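Local structure of anopheles gambiae adenosine kinase (Anopheles gambiae, 3LOO) at residues W92-P97 and L327-T332. The protein phosphorylates adenosine to AMP with a nucleoside triphosphate as phosphate donor, as a kinase of the pfkB carbohydrate kinase family. Numbering follows the deposited sequence.
Sequences WILQRP and LLQSRT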
ATOM      1  N   TRP A  92     -11.519  -4.825   8.670  1.00 25.66           N
ATOM      2  CA  TRP A  92     -12.242  -4.163   9.739  1.00 28.27           C
ATOM      3  C   TRP A  92     -13.627  -3.786   9.223  1.00 28.41           C
ATOM      4  O   TRP A  92     -14.648  -4.047   9.879  1.00 28.82           O
ATOM      5  CB  TRP A  92     -11.472  -2.946  10.252  1.00 27.89           C
ATOM      6  CG  TRP A  92     -12.325  -2.102  11.159  1.00 32.09           C
ATOM      7  CD1 TRP A  92     -12.827  -2.455  12.397  1.00 34.83           C
ATOM      8  CD2 TRP A  92     -12.794  -0.783  10.903  1.00 32.52           C
ATOM      9  NE1 TRP A  92     -13.576  -1.425  12.921  1.00 33.64           N
ATOM     10  CE2 TRP A  92     -13.576  -0.388  12.024  1.00 35.40           C
ATOM     11  CE3 TRP A  92     -12.633   0.112   9.840  1.00 35.40           C
ATOM     12  CZ2 TRP A  92     -14.206   0.860  12.098  1.00 36.62           C
ATOM     13  CZ3 TRP A  92     -13.255   1.368   9.924  1.00 38.07           C
ATOM     14  CH2 TRP A  92     -14.031   1.721  11.051  1.00 38.43           C
ATOM     15  N   ILE A  93     -13.667  -3.215   8.021  1.00 28.95           N
ATOM     16  CA  ILE A  93     -14.938  -2.875   7.361  1.00 28.91           C
ATOM     17  C   ILE A  93     -15.767  -4.136   7.030  1.00 30.06           C
ATOM     18  O   ILE A  93     -16.961  -4.194   7.293  1.00 30.62           O
ATOM     19  CB  ILE A  93     -14.694  -1.989   6.102  1.00 28.35           C
ATOM     20  CG1 ILE A  93     -14.013  -0.665   6.506  1.00 27.82           C
ATOM     21  CG2 ILE A  93     -16.009  -1.759   5.296  1.00 26.61           C
ATOM     22  CD1 ILE A  93     -13.444   0.110   5.372  1.00 25.76           C
ATOM     23  N   LEU A  94     -15.135  -5.164   6.488  1.00 30.61           N
ATOM     24  CA  LEU A  94     -15.865  -6.368   6.127  1.00 30.52           C
ATOM     25  C   LEU A  94     -16.497  -7.075   7.331  1.00 31.61           C
ATOM     26  O   LEU A  94     -17.604  -7.617   7.217  1.00 31.35           O
ATOM     27  CB  LEU A  94     -14.927  -7.338   5.423  1.00 30.76           C
ATOM     28  CG  LEU A  94     -14.931  -7.580   3.901  1.00 32.83           C
ATOM     29  CD1 LEU A  94     -15.779  -6.640   3.023  1.00 27.84           C
ATOM     30  CD2 LEU A  94     -13.490  -7.810   3.374  1.00 27.68           C
ATOM     31  N   GLN A  95     -15.804  -7.102   8.474  1.00 31.70           N
ATOM     32  CA  GLN A  95     -16.277  -7.889   9.627  1.00 32.43           C
ATOM     33  C   GLN A  95     -16.513  -9.359   9.245  1.00 31.84           C
ATOM     34  O   GLN A  95     -17.506  -9.985   9.616  1.00 32.41           O
ATOM     35  CB  GLN A  95     -17.546  -7.260  10.220  1.00 32.56           C
ATOM     36  CG  GLN A  95     -17.298  -5.850  10.843  1.00 35.85           C
ATOM     37  CD  GLN A  95     -16.449  -5.902  12.118  1.00 41.93           C
ATOM     38  OE1 GLN A  95     -15.410  -5.224  12.235  1.00 43.65           O
ATOM     39  NE2 GLN A  95     -16.886  -6.706  13.088  1.00 41.89           N
ATOM     40  N   ARG A  96     -15.616  -9.905   8.449  1.00 30.37           N
ATOM     41  CA  ARG A  96     -15.708 -11.309   8.099  1.00 28.33           C
ATOM     42  C   ARG A  96     -14.275 -11.754   7.934  1.00 28.05           C
ATOM     43  O   ARG A  96     -13.678 -11.499   6.871  1.00 28.46           O
ATOM     44  CB  ARG A  96     -16.537 -11.530   6.833  1.00 27.49           C
ATOM     45  CG  ARG A  96     -16.590 -12.977   6.463  1.00 25.45           C
ATOM     46  CD  ARG A  96     -17.090 -13.180   5.029  1.00 27.96           C
ATOM     47  NE  ARG A  96     -17.187 -14.617   4.816  1.00 26.77           N
ATOM     48  CZ  ARG A  96     -16.159 -15.446   4.724  1.00 28.23           C
ATOM     49  NH1 ARG A  96     -14.903 -14.993   4.797  1.00 27.94           N
ATOM     50  NH2 ARG A  96     -16.381 -16.741   4.545  1.00 25.72           N
ATOM     51  N   PRO A  97     -13.724 -12.404   8.977  1.00 27.73           N
ATOM     52  CA  PRO A  97     -12.340 -12.824   8.990  1.00 26.77           C
ATOM     53  C   PRO A  97     -11.988 -13.739   7.819  1.00 27.28           C
ATOM     54  O   PRO A  97     -12.849 -14.498   7.314  1.00 26.48           O
ATOM     55  CB  PRO A  97     -12.202 -13.563  10.347  1.00 27.89           C
ATOM     56  CG  PRO A  97     -13.225 -12.898  11.252  1.00 27.49           C
ATOM     57  CD  PRO A  97     -14.390 -12.656  10.281  1.00 28.48           C
ATOM     58  N   LEU A 327     -15.287  -3.164  -3.137  1.00 27.78           N
ATOM     59  CA  LEU A 327     -15.035  -3.828  -4.405  1.00 28.43           C
ATOM     60  C   LEU A 327     -15.369  -5.313  -4.273  1.00 28.62           C
ATOM     61  O   LEU A 327     -15.962  -5.903  -5.184  1.00 29.23           O
ATOM     62  CB  LEU A 327     -13.554  -3.683  -4.815  1.00 28.55           C
ATOM     63  CG  LEU A 327     -13.193  -4.197  -6.212  1.00 29.78           C
ATOM     64  CD1 LEU A 327     -13.828  -3.314  -7.300  1.00 25.72           C
ATOM     65  CD2 LEU A 327     -11.651  -4.309  -6.447  1.00 31.15           C
ATOM     66  N   LEU A 328     -14.962  -5.899  -3.144  1.00 27.56           N
ATOM     67  CA  LEU A 328     -15.231  -7.297  -2.821  1.00 29.00           C
ATOM     68  C   LEU A 328     -16.738  -7.582  -2.699  1.00 29.36           C
ATOM     69  O   LEU A 328     -17.163  -8.688  -2.951  1.00 29.64           O
ATOM     70  CB  LEU A 328     -14.466  -7.737  -1.550  1.00 28.17           C
ATOM     71  CG  LEU A 328     -13.062  -8.342  -1.782  1.00 30.68           C
ATOM     72  CD1 LEU A 328     -12.153  -7.426  -2.598  1.00 33.55           C
ATOM     73  CD2 LEU A 328     -12.382  -8.700  -0.457  1.00 30.80           C
ATOM     74  N   GLN A 329     -17.522  -6.565  -2.337  1.00 29.93           N
ATOM     75  CA  GLN A 329     -18.969  -6.668  -2.234  1.00 31.21           C
ATOM     76  C   GLN A 329     -19.649  -6.238  -3.537  1.00 32.44           C
ATOM     77  O   GLN A 329     -20.826  -5.891  -3.510  1.00 32.26           O
ATOM     78  CB  GLN A 329     -19.444  -5.797  -1.067  1.00 30.51           C
ATOM     79  CG  GLN A 329     -18.910  -6.296   0.271  1.00 32.42           C
ATOM     80  CD  GLN A 329     -19.389  -5.487   1.426  1.00 36.90           C
ATOM     81  OE1 GLN A 329     -18.792  -4.469   1.802  1.00 37.65           O
ATOM     82  NE2 GLN A 329     -20.468  -5.935   2.022  1.00 37.98           N
ATOM     83  N   SER A 330     -18.889  -6.244  -4.648  1.00 32.81           N
ATOM     84  CA  SER A 330     -19.340  -5.830  -5.988  1.00 34.51           C
ATOM     85  C   SER A 330     -20.039  -4.479  -6.085  1.00 34.11           C
ATOM     86  O   SER A 330     -20.935  -4.329  -6.907  1.00 34.69           O
ATOM     87  CB  SER A 330     -20.283  -6.872  -6.636  1.00 34.86           C
ATOM     88  OG  SER A 330     -19.814  -8.186  -6.460  1.00 37.38           O
ATOM     89  N   ARG A 331     -19.667  -3.501  -5.270  1.00 33.73           N
ATOM     90  CA  ARG A 331     -20.309  -2.191  -5.375  1.00 33.35           C
ATOM     91  C   ARG A 331     -19.668  -1.412  -6.517  1.00 33.11           C
ATOM     92  O   ARG A 331     -18.601  -1.805  -6.991  1.00 33.42           O
ATOM     93  CB  ARG A 331     -20.202  -1.455  -4.051  1.00 33.39           C
ATOM     94  CG  ARG A 331     -20.690  -2.337  -2.883  1.00 36.55           C
ATOM     95  CD  ARG A 331     -22.216  -2.569  -2.919  1.00 42.30           C
ATOM     96  NE  ARG A 331     -22.808  -1.841  -1.791  1.00 48.49           N
ATOM     97  CZ  ARG A 331     -23.589  -0.770  -1.875  1.00 48.31           C
ATOM     98  NH1 ARG A 331     -23.950  -0.270  -3.047  1.00 50.79           N
ATOM     99  NH2 ARG A 331     -24.023  -0.204  -0.761  1.00 52.38           N
ATOM    100  N   THR A 332     -20.302  -0.343  -6.990  1.00 32.42           N
ATOM    101  CA  THR A 332     -19.734   0.400  -8.126  1.00 33.20           C
ATOM    102  C   THR A 332     -18.592   1.261  -7.616  1.00 32.73           C
ATOM    103  O   THR A 332     -18.489   1.506  -6.421  1.00 32.64           O
ATOM    104  CB  THR A 332     -20.754   1.323  -8.817  1.00 33.12           C
ATOM    105  OG1 THR A 332     -21.335   2.155  -7.825  1.00 33.10           O
ATOM    106  CG2 THR A 332     -21.881   0.499  -9.505  1.00 34.62           C
TER
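Leu-94 meets Leu-328 and Gln-329 where two helices of the pfkB-family kinase fold, 82-94 and 315-328, come to their C-terminal ends. The contact is small, with 123 Å² buried in all, and about half of that belongs to Leu-94. Its two methyl groups divide the work. CD2 packs on CD2 of Leu-328 at 4.1 Å, methyl against methyl, and the two leucine side chains cross at about a right angle. CD1 lies against the side chain of Gln-329, 4.2 Å from CG and 4.1 Å from CD of that residue. The Gln-329 chain has CG anti to its own carbonyl carbon (chi1 -64°) and runs extended beyond CG, which lays it alongside Leu-94, the two pointing in opposite directions. Leu-328 is buried, whereas Gln-329 is exposed, so the contact runs from the interior to the surface. Leu-94 and Ile-93 also touch Ala-325 one turn earlier on helix 315-328, and Ile-93 reaches Trp-342 on helix 333-350. These neighbours extend the apolar seam between the helices. Both helices end at the contact. Gln-95 takes a positive phi directly after its helix. Helix 315-328 closes in a Schellman motif with Ser-330 as the C-prime residue: Arg-331 N bonds to Gln-326 O, and Ser-330 N donates to Leu-327 O at 3.0 Å.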